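Local coordinates for protein putative LacI-family transcriptional regulator (Bacteroides fragilis, PDB 3GBV) that probably controls transcription by binding DNA in response to a small molecule held by its periplasmic-binding-protein-like domain, at residues 129-134 and 225-230; 139-144 and 189-194. One frame throughout, in Å; residues are numbered along the deposited sequence.

Contact 1: 129-134 and 225-230; sequences MLLAVN and DFSLIG
Leu131, in the last turn of helix 117-131, points its side chain at strand 227-231 and touches it with one methyl group. CD2 sits 3.6 Å from Ser227 OG and, more loosely, 4.2 Å from CG1 of Ile229, so a single branch meets both residues. The leucine chain runs extended from CA through CG to CD2, which makes CD2 the branch that reaches the strand, while the other methyl, Leu131 CD1, is turned away from the serine and lies 5.1 Å from Ser227 OG. CG of Leu131 follows CD2 in and lies 4.0 Å from Ser227 OG.

Ser227 and Ile229 are two apart in the strand and therefore face the helix together. Between them, the CB of Leu228 leaves the backbone on the other side, as expected for alternation along a strand. The strand belongs to the mixed sheet of one of the two alpha/beta lobes of the periplasmic-binding-protein fold, and this helix end rests on one face of it. Leu131 also reaches His203 on strand 203-206 and Ser247 and Phe248 on strand 246-251, so its footprint spans three adjacent strands.

In Ser227 the hydroxyl stands between the backbone N and the carbonyl carbon (chi1 63°), which lifts OG toward the leucine; the meeting is a van der Waals one. The isoleucine and leucine side chains run antiparallel, one passing alongside the other, with CG1 of Ile229 as the nearer atom. The preceding residue, Leu130, packs on Leu131 of the second subunit, so this helix end takes part in the contact between the two chains.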
HETATM    1  N   MSE A 129      16.336  -7.173  -6.418  1.00 26.38           N
HETATM    2  CA  MSE A 129      17.761  -6.856  -6.383  1.00 28.86           C
HETATM    3  C   MSE A 129      18.236  -6.281  -5.053  1.00 30.18           C
HETATM    4  O   MSE A 129      19.433  -6.255  -4.781  1.00 30.53           O
HETATM    5  CB  MSE A 129      18.106  -5.902  -7.526  1.00 29.08           C
HETATM    6  CG  MSE A 129      17.973  -6.568  -8.873  1.00 27.79           C
HETATM    7 SE   MSE A 129      19.137  -8.180  -8.884  1.00 51.46          SE
HETATM    8  CE  MSE A 129      17.946  -9.670  -8.697  1.00 20.35           C
ATOM      9  N   LEU A 130      17.296  -5.797  -4.248  1.00 32.61           N
ATOM     10  CA  LEU A 130      17.599  -5.254  -2.922  1.00 35.02           C
ATOM     11  C   LEU A 130      17.902  -6.481  -2.060  1.00 36.14           C
ATOM     12  O   LEU A 130      18.680  -6.431  -1.108  1.00 35.39           O
ATOM     13  CB  LEU A 130      16.375  -4.526  -2.343  1.00 35.07           C
ATOM     14  CG  LEU A 130      16.468  -4.129  -0.856  1.00 38.23           C
ATOM     15  CD1 LEU A 130      17.408  -2.938  -0.712  1.00 38.79           C
ATOM     16  CD2 LEU A 130      15.082  -3.777  -0.299  1.00 37.23           C
ATOM     17  N   LEU A 131      17.252  -7.578  -2.433  1.00 36.96           N
ATOM     18  CA  LEU A 131      17.351  -8.875  -1.777  1.00 38.37           C
ATOM     19  C   LEU A 131      18.560  -9.675  -2.276  1.00 40.74           C
ATOM     20  O   LEU A 131      19.274 -10.297  -1.489  1.00 39.98           O
ATOM     21  CB  LEU A 131      16.078  -9.663  -2.085  1.00 37.31           C
ATOM     22  CG  LEU A 131      15.242 -10.355  -1.020  1.00 36.81           C
ATOM     23  CD1 LEU A 131      14.779  -9.370   0.023  1.00 35.19           C
ATOM     24  CD2 LEU A 131      14.051 -10.994  -1.700  1.00 35.81           C
ATOM     25  N   ALA A 132      18.778  -9.654  -3.592  1.00 42.95           N
ATOM     26  CA  ALA A 132      19.862 -10.407  -4.218  1.00 45.06           C
ATOM     27  C   ALA A 132      21.059  -9.570  -4.633  1.00 47.49           C
ATOM     28  O   ALA A 132      21.743  -9.899  -5.605  1.00 48.50           O
ATOM     29  CB  ALA A 132      19.328 -11.149  -5.424  1.00 43.87           C
ATOM     30  N   VAL A 133      21.322  -8.509  -3.883  1.00 49.60           N
ATOM     31  CA  VAL A 133      22.426  -7.603  -4.169  1.00 53.43           C
ATOM     32  C   VAL A 133      23.593  -8.247  -4.914  1.00 54.98           C
ATOM     33  O   VAL A 133      23.814  -7.970  -6.099  1.00 56.02           O
ATOM     34  CB  VAL A 133      22.977  -6.983  -2.877  1.00 54.30           C
ATOM     35  CG1 VAL A 133      23.458  -5.561  -3.157  1.00 54.61           C
ATOM     36  CG2 VAL A 133      21.909  -7.004  -1.789  1.00 55.14           C
ATOM     37  N   ASN A 134      24.333  -9.107  -4.224  1.00 56.02           N
ATOM     38  CA  ASN A 134      25.488  -9.766  -4.826  1.00 57.75           C
ATOM     39  C   ASN A 134      25.210 -11.215  -5.214  1.00 57.96           C
ATOM     40  O   ASN A 134      25.836 -12.140  -4.696  1.00 58.87           O
ATOM     41  CB  ASN A 134      26.678  -9.699  -3.865  1.00 58.63           C
ATOM     42  CG  ASN A 134      27.044  -8.272  -3.490  1.00 59.64           C
ATOM     43  OD1 ASN A 134      27.387  -7.454  -4.351  1.00 59.84           O
ATOM     44  ND2 ASN A 134      26.967  -7.963  -2.198  1.00 59.36           N
ATOM     45  N   ASP A 225      17.438 -21.371   2.490  1.00 44.59           N
ATOM     46  CA  ASP A 225      18.479 -20.608   1.818  1.00 45.28           C
ATOM     47  C   ASP A 225      17.994 -20.101   0.456  1.00 44.15           C
ATOM     48  O   ASP A 225      18.756 -20.046  -0.513  1.00 43.00           O
ATOM     49  CB  ASP A 225      19.727 -21.474   1.647  1.00 48.23           C
ATOM     50  CG  ASP A 225      20.939 -20.663   1.263  1.00 52.36           C
ATOM     51  OD1 ASP A 225      21.348 -19.792   2.063  1.00 54.46           O
ATOM     52  OD2 ASP A 225      21.480 -20.887   0.159  1.00 57.04           O
ATOM     53  N   PHE A 226      16.722 -19.723   0.401  1.00 42.31           N
ATOM     54  CA  PHE A 226      16.111 -19.223  -0.825  1.00 41.35           C
ATOM     55  C   PHE A 226      14.870 -18.410  -0.457  1.00 41.92           C
ATOM     56  O   PHE A 226      14.068 -18.841   0.377  1.00 41.42           O
ATOM     57  CB  PHE A 226      15.694 -20.394  -1.716  1.00 39.79           C
ATOM     58  CG  PHE A 226      15.404 -20.008  -3.140  1.00 37.82           C
ATOM     59  CD1 PHE A 226      16.410 -20.035  -4.096  1.00 36.24           C
ATOM     60  CD2 PHE A 226      14.123 -19.618  -3.527  1.00 38.28           C
ATOM     61  CE1 PHE A 226      16.147 -19.679  -5.424  1.00 36.90           C
ATOM     62  CE2 PHE A 226      13.850 -19.258  -4.859  1.00 35.72           C
ATOM     63  CZ  PHE A 226      14.863 -19.291  -5.802  1.00 35.86           C
ATOM     64  N   SER A 227      14.715 -17.241  -1.079  1.00 40.17           N
ATOM     65  CA  SER A 227      13.567 -16.376  -0.821  1.00 38.32           C
ATOM     66  C   SER A 227      12.852 -15.953  -2.112  1.00 36.64           C
ATOM     67  O   SER A 227      13.492 -15.648  -3.124  1.00 33.02           O
ATOM     68  CB  SER A 227      14.009 -15.132  -0.052  1.00 38.68           C
ATOM     69  OG  SER A 227      14.918 -14.362  -0.816  1.00 38.39           O
ATOM     70  N   LEU A 228      11.521 -15.945  -2.064  1.00 34.28           N
ATOM     71  CA  LEU A 228      10.712 -15.564  -3.212  1.00 32.61           C
ATOM     72  C   LEU A 228      10.098 -14.179  -3.094  1.00 30.77           C
ATOM     73  O   LEU A 228       9.984 -13.605  -2.010  1.00 29.05           O
ATOM     74  CB  LEU A 228       9.521 -16.515  -3.411  1.00 35.03           C
ATOM     75  CG  LEU A 228       9.508 -17.992  -3.809  1.00 37.75           C
ATOM     76  CD1 LEU A 228      10.653 -18.289  -4.760  1.00 38.05           C
ATOM     77  CD2 LEU A 228       9.580 -18.845  -2.574  1.00 38.65           C
ATOM     78  N   ILE A 229       9.687 -13.670  -4.248  1.00 29.82           N
ATOM     79  CA  ILE A 229       8.959 -12.423  -4.353  1.00 27.13           C
ATOM     80  C   ILE A 229       7.754 -12.902  -5.152  1.00 27.02           C
ATOM     81  O   ILE A 229       7.900 -13.544  -6.189  1.00 25.90           O
ATOM     82  CB  ILE A 229       9.716 -11.340  -5.133  1.00 27.39           C
ATOM     83  CG1 ILE A 229      10.765 -10.702  -4.225  1.00 26.20           C
ATOM     84  CG2 ILE A 229       8.728 -10.262  -5.639  1.00 25.06           C
ATOM     85  CD1 ILE A 229      11.367  -9.434  -4.795  1.00 28.69           C
ATOM     86  N   GLY A 230       6.563 -12.632  -4.647  1.00 27.17           N
ATOM     87  CA  GLY A 230       5.378 -13.080  -5.342  1.00 27.58           C
ATOM     88  C   GLY A 230       4.325 -12.010  -5.473  1.00 26.76           C
ATOM     89  O   GLY A 230       4.528 -10.867  -5.069  1.00 25.13           O
TER

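Contact 2: 139-144 and 189-194; sequences VIFRKI and RMLDDF
Val139 and Phe141 on strand 137-144 meet Phe194 and Leu191 on helix 187-197, in one of the two Rossmann-like lobes of the fold, where a beta-alpha-beta crossover carries the chain from strand 173-180 to strand 203-206. Those two strands flank 137-144 in the sheet, so the crossover helix passes over the strand between them. The contact is buried, and what crosses it is hydrocarbon.

Two side-chain pairs do the apolar work. Phe194 is sent down from the helix with CG anti to its backbone N (chi1 174°), and its far end is met by the whole isopropyl group of Val139, the two side chains approaching from opposite directions. Leu191, one turn earlier, puts CD1 3.8 Å from CE1 of Phe141; here the side chains cross at a slant, and the aromatic ring leans toward the helix although its CB does not point there. Leu191 also packs on Ile214 and Tyr217 of helix 212-220 and on Leu177 of strand 173-180.

Polar pairs tie the same elements to their neighbours. Lys143 NZ forms a salt bridge with Asp187, at the start of the same helix, while Asp192 pairs with Arg221 and accepts a hydrogen bond from Tyr217 OH. Inside the helix, Phe194 N bonds Met190 O at 3.0 Å, a regular turn that carries the aromatic side chain.

The valine straddles the ring end: Val139 CG2 lies 3.7 Å from Phe194 CZ and 3.9 Å from Phe194 CE1. On the other flank, Val139 CG1 comes to 4.1 Å from Phe194 CE2.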
ATOM      1  N   VAL A 139      16.079 -16.488 -10.536  1.00 31.65           N
ATOM      2  CA  VAL A 139      15.208 -17.267 -11.394  1.00 30.47           C
ATOM      3  C   VAL A 139      13.767 -16.804 -11.383  1.00 29.92           C
ATOM      4  O   VAL A 139      13.239 -16.389 -10.354  1.00 30.43           O
ATOM      5  CB  VAL A 139      15.252 -18.763 -11.014  1.00 29.53           C
ATOM      6  CG1 VAL A 139      14.842 -18.942  -9.559  1.00 29.53           C
ATOM      7  CG2 VAL A 139      14.343 -19.568 -11.940  1.00 28.66           C
ATOM      8  N   ILE A 140      13.149 -16.869 -12.553  1.00 29.76           N
ATOM      9  CA  ILE A 140      11.750 -16.519 -12.718  1.00 29.24           C
ATOM     10  C   ILE A 140      10.990 -17.839 -12.711  1.00 29.97           C
ATOM     11  O   ILE A 140      11.349 -18.761 -13.445  1.00 29.26           O
ATOM     12  CB  ILE A 140      11.481 -15.847 -14.077  1.00 29.05           C
ATOM     13  CG1 ILE A 140      12.217 -14.510 -14.164  1.00 26.94           C
ATOM     14  CG2 ILE A 140       9.977 -15.679 -14.270  1.00 27.58           C
ATOM     15  CD1 ILE A 140      12.186 -13.895 -15.534  1.00 29.10           C
ATOM     16  N   PHE A 141       9.950 -17.928 -11.888  1.00 29.78           N
ATOM     17  CA  PHE A 141       9.131 -19.129 -11.811  1.00 30.62           C
ATOM     18  C   PHE A 141       7.827 -18.900 -12.570  1.00 31.77           C
ATOM     19  O   PHE A 141       7.144 -17.885 -12.364  1.00 31.73           O
ATOM     20  CB  PHE A 141       8.799 -19.461 -10.355  1.00 30.31           C
ATOM     21  CG  PHE A 141       9.977 -19.915  -9.547  1.00 32.51           C
ATOM     22  CD1 PHE A 141      10.478 -21.211  -9.687  1.00 33.56           C
ATOM     23  CD2 PHE A 141      10.592 -19.049  -8.646  1.00 32.32           C
ATOM     24  CE1 PHE A 141      11.579 -21.640  -8.939  1.00 32.07           C
ATOM     25  CE2 PHE A 141      11.691 -19.465  -7.894  1.00 30.85           C
ATOM     26  CZ  PHE A 141      12.185 -20.762  -8.040  1.00 31.77           C
ATOM     27  N   ARG A 142       7.483 -19.840 -13.444  1.00 30.57           N
ATOM     28  CA  ARG A 142       6.250 -19.749 -14.209  1.00 33.00           C
ATOM     29  C   ARG A 142       5.491 -21.047 -14.105  1.00 33.72           C
ATOM     30  O   ARG A 142       6.023 -22.067 -13.660  1.00 32.64           O
ATOM     31  CB  ARG A 142       6.504 -19.515 -15.700  1.00 32.77           C
ATOM     32  CG  ARG A 142       7.307 -18.301 -16.068  1.00 34.79           C
ATOM     33  CD  ARG A 142       7.142 -18.036 -17.559  1.00 36.60           C
ATOM     34  NE  ARG A 142       8.168 -17.146 -18.079  1.00 36.70           N
ATOM     35  CZ  ARG A 142       9.325 -17.563 -18.577  1.00 39.63           C
ATOM     36  NH1 ARG A 142       9.596 -18.862 -18.630  1.00 38.62           N
ATOM     37  NH2 ARG A 142      10.222 -16.685 -19.007  1.00 41.30           N
ATOM     38  N   LYS A 143       4.236 -20.992 -14.524  1.00 34.58           N
ATOM     39  CA  LYS A 143       3.402 -22.171 -14.558  1.00 39.18           C
ATOM     40  C   LYS A 143       2.504 -22.067 -15.779  1.00 39.98           C
ATOM     41  O   LYS A 143       1.517 -21.324 -15.792  1.00 39.52           O
ATOM     42  CB  LYS A 143       2.568 -22.322 -13.296  1.00 40.14           C
ATOM     43  CG  LYS A 143       2.293 -23.787 -13.055  1.00 43.34           C
ATOM     44  CD  LYS A 143       1.280 -24.071 -11.979  1.00 45.51           C
ATOM     45  CE  LYS A 143       1.089 -25.573 -11.902  1.00 45.80           C
ATOM     46  NZ  LYS A 143       0.361 -26.011 -10.691  1.00 46.35           N
ATOM     47  N   ILE A 144       2.859 -22.838 -16.798  1.00 41.20           N
ATOM     48  CA  ILE A 144       2.154 -22.825 -18.067  1.00 43.98           C
ATOM     49  C   ILE A 144       1.166 -23.956 -18.313  1.00 45.10           C
ATOM     50  O   ILE A 144       1.281 -25.048 -17.754  1.00 43.65           O
ATOM     51  CB  ILE A 144       3.163 -22.815 -19.219  1.00 44.49           C
ATOM     52  CG1 ILE A 144       3.961 -24.120 -19.218  1.00 42.77           C
ATOM     53  CG2 ILE A 144       4.123 -21.644 -19.054  1.00 45.38           C
ATOM     54  CD1 ILE A 144       4.939 -24.237 -20.355  1.00 42.81           C
ATOM     55  N   ARG A 189       8.636 -32.196  -8.540  1.00 43.15           N
ATOM     56  CA  ARG A 189       9.720 -32.878  -9.245  1.00 44.91           C
ATOM     57  C   ARG A 189      10.485 -31.872 -10.114  1.00 43.36           C
ATOM     58  O   ARG A 189      11.706 -31.959 -10.247  1.00 43.09           O
ATOM     59  CB  ARG A 189       9.179 -34.035 -10.093  1.00 47.19           C
ATOM     60  CG  ARG A 189      10.226 -35.114 -10.375  1.00 51.03           C
ATOM     61  CD  ARG A 189       9.605 -36.382 -10.957  1.00 55.57           C
ATOM     62  NE  ARG A 189       9.180 -36.206 -12.344  1.00 59.62           N
ATOM     63  CZ  ARG A 189       8.443 -37.083 -13.022  1.00 61.38           C
ATOM     64  NH1 ARG A 189       8.039 -38.207 -12.439  1.00 62.44           N
ATOM     65  NH2 ARG A 189       8.112 -36.837 -14.285  1.00 61.78           N
HETATM   66  N   MSE A 190       9.774 -30.913 -10.701  1.00 42.94           N
HETATM   67  CA  MSE A 190      10.433 -29.879 -11.505  1.00 42.25           C
HETATM   68  C   MSE A 190      11.398 -29.114 -10.593  1.00 39.86           C
HETATM   69  O   MSE A 190      12.538 -28.845 -10.964  1.00 38.29           O
HETATM   70  CB  MSE A 190       9.414 -28.879 -12.064  1.00 44.29           C
HETATM   71  CG  MSE A 190       8.399 -29.443 -13.069  1.00 45.75           C
HETATM   72 SE   MSE A 190       9.186 -29.708 -14.879  1.00 65.73          SE
HETATM   73  CE  MSE A 190      10.261 -28.063 -15.101  1.00 45.68           C
ATOM     74  N   LEU A 191      10.921 -28.758  -9.400  1.00 38.54           N
ATOM     75  CA  LEU A 191      11.739 -28.016  -8.448  1.00 38.17           C
ATOM     76  C   LEU A 191      12.980 -28.796  -8.010  1.00 38.31           C
ATOM     77  O   LEU A 191      14.074 -28.237  -7.962  1.00 37.48           O
ATOM     78  CB  LEU A 191      10.919 -27.612  -7.214  1.00 38.16           C
ATOM     79  CG  LEU A 191       9.999 -26.375  -7.223  1.00 39.06           C
ATOM     80  CD1 LEU A 191      10.741 -25.183  -7.808  1.00 36.80           C
ATOM     81  CD2 LEU A 191       8.750 -26.643  -8.011  1.00 37.80           C
ATOM     82  N   ASP A 192      12.820 -30.081  -7.697  1.00 39.74           N
ATOM     83  CA  ASP A 192      13.966 -30.893  -7.280  1.00 41.17           C
ATOM     84  C   ASP A 192      15.076 -30.850  -8.322  1.00 41.31           C
ATOM     85  O   ASP A 192      16.236 -30.612  -7.992  1.00 40.73           O
ATOM     86  CB  ASP A 192      13.569 -32.354  -7.038  1.00 41.39           C
ATOM     87  CG  ASP A 192      12.684 -32.528  -5.818  1.00 42.87           C
ATOM     88  OD1 ASP A 192      12.908 -31.823  -4.812  1.00 41.72           O
ATOM     89  OD2 ASP A 192      11.772 -33.383  -5.859  1.00 43.18           O
ATOM     90  N   ASP A 193      14.723 -31.082  -9.583  1.00 42.28           N
ATOM     91  CA  ASP A 193      15.724 -31.059 -10.638  1.00 44.35           C
ATOM     92  C   ASP A 193      16.375 -29.685 -10.740  1.00 44.69           C
ATOM     93  O   ASP A 193      17.596 -29.583 -10.818  1.00 45.28           O
ATOM     94  CB  ASP A 193      15.104 -31.453 -11.989  1.00 45.02           C
ATOM     95  CG  ASP A 193      14.694 -32.929 -12.040  1.00 47.32           C
ATOM     96  OD1 ASP A 193      15.486 -33.783 -11.586  1.00 48.64           O
ATOM     97  OD2 ASP A 193      13.591 -33.241 -12.541  1.00 47.13           O
ATOM     98  N   PHE A 194      15.565 -28.628 -10.713  1.00 45.16           N
ATOM     99  CA  PHE A 194      16.093 -27.270 -10.811  1.00 44.37           C
ATOM    100  C   PHE A 194      17.082 -26.940  -9.701  1.00 43.63           C
ATOM    101  O   PHE A 194      18.198 -26.501  -9.967  1.00 44.03           O
ATOM    102  CB  PHE A 194      14.956 -26.237 -10.784  1.00 42.85           C
ATOM    103  CG  PHE A 194      15.442 -24.811 -10.726  1.00 40.88           C
ATOM    104  CD1 PHE A 194      15.909 -24.176 -11.870  1.00 40.50           C
ATOM    105  CD2 PHE A 194      15.498 -24.128  -9.511  1.00 39.09           C
ATOM    106  CE1 PHE A 194      16.432 -22.884 -11.808  1.00 40.79           C
ATOM    107  CE2 PHE A 194      16.019 -22.835  -9.437  1.00 39.66           C
ATOM    108  CZ  PHE A 194      16.488 -22.212 -10.587  1.00 39.76           C
TER

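From the N terminus, the chain first passes through the lobe with the parallel sheet, then runs along helix 117-131 and into strand 137-144. Helix 187-197 returns onto that strand and closes contact 2, a loop of 44 residues. Only later, when strand 227-231 is laid down, does contact 1 close, spanning 90 residues and enclosing the whole of contact 2. Both involve the same mixed sheet, with helix 117-131 on one face and helix 187-197 on the other. The two meet through side chains on that second face: Leu228 CD1 lies 3.5 Å from Phe141 CE2, and Phe226 CZ 3.8 Å from Val139 CG1.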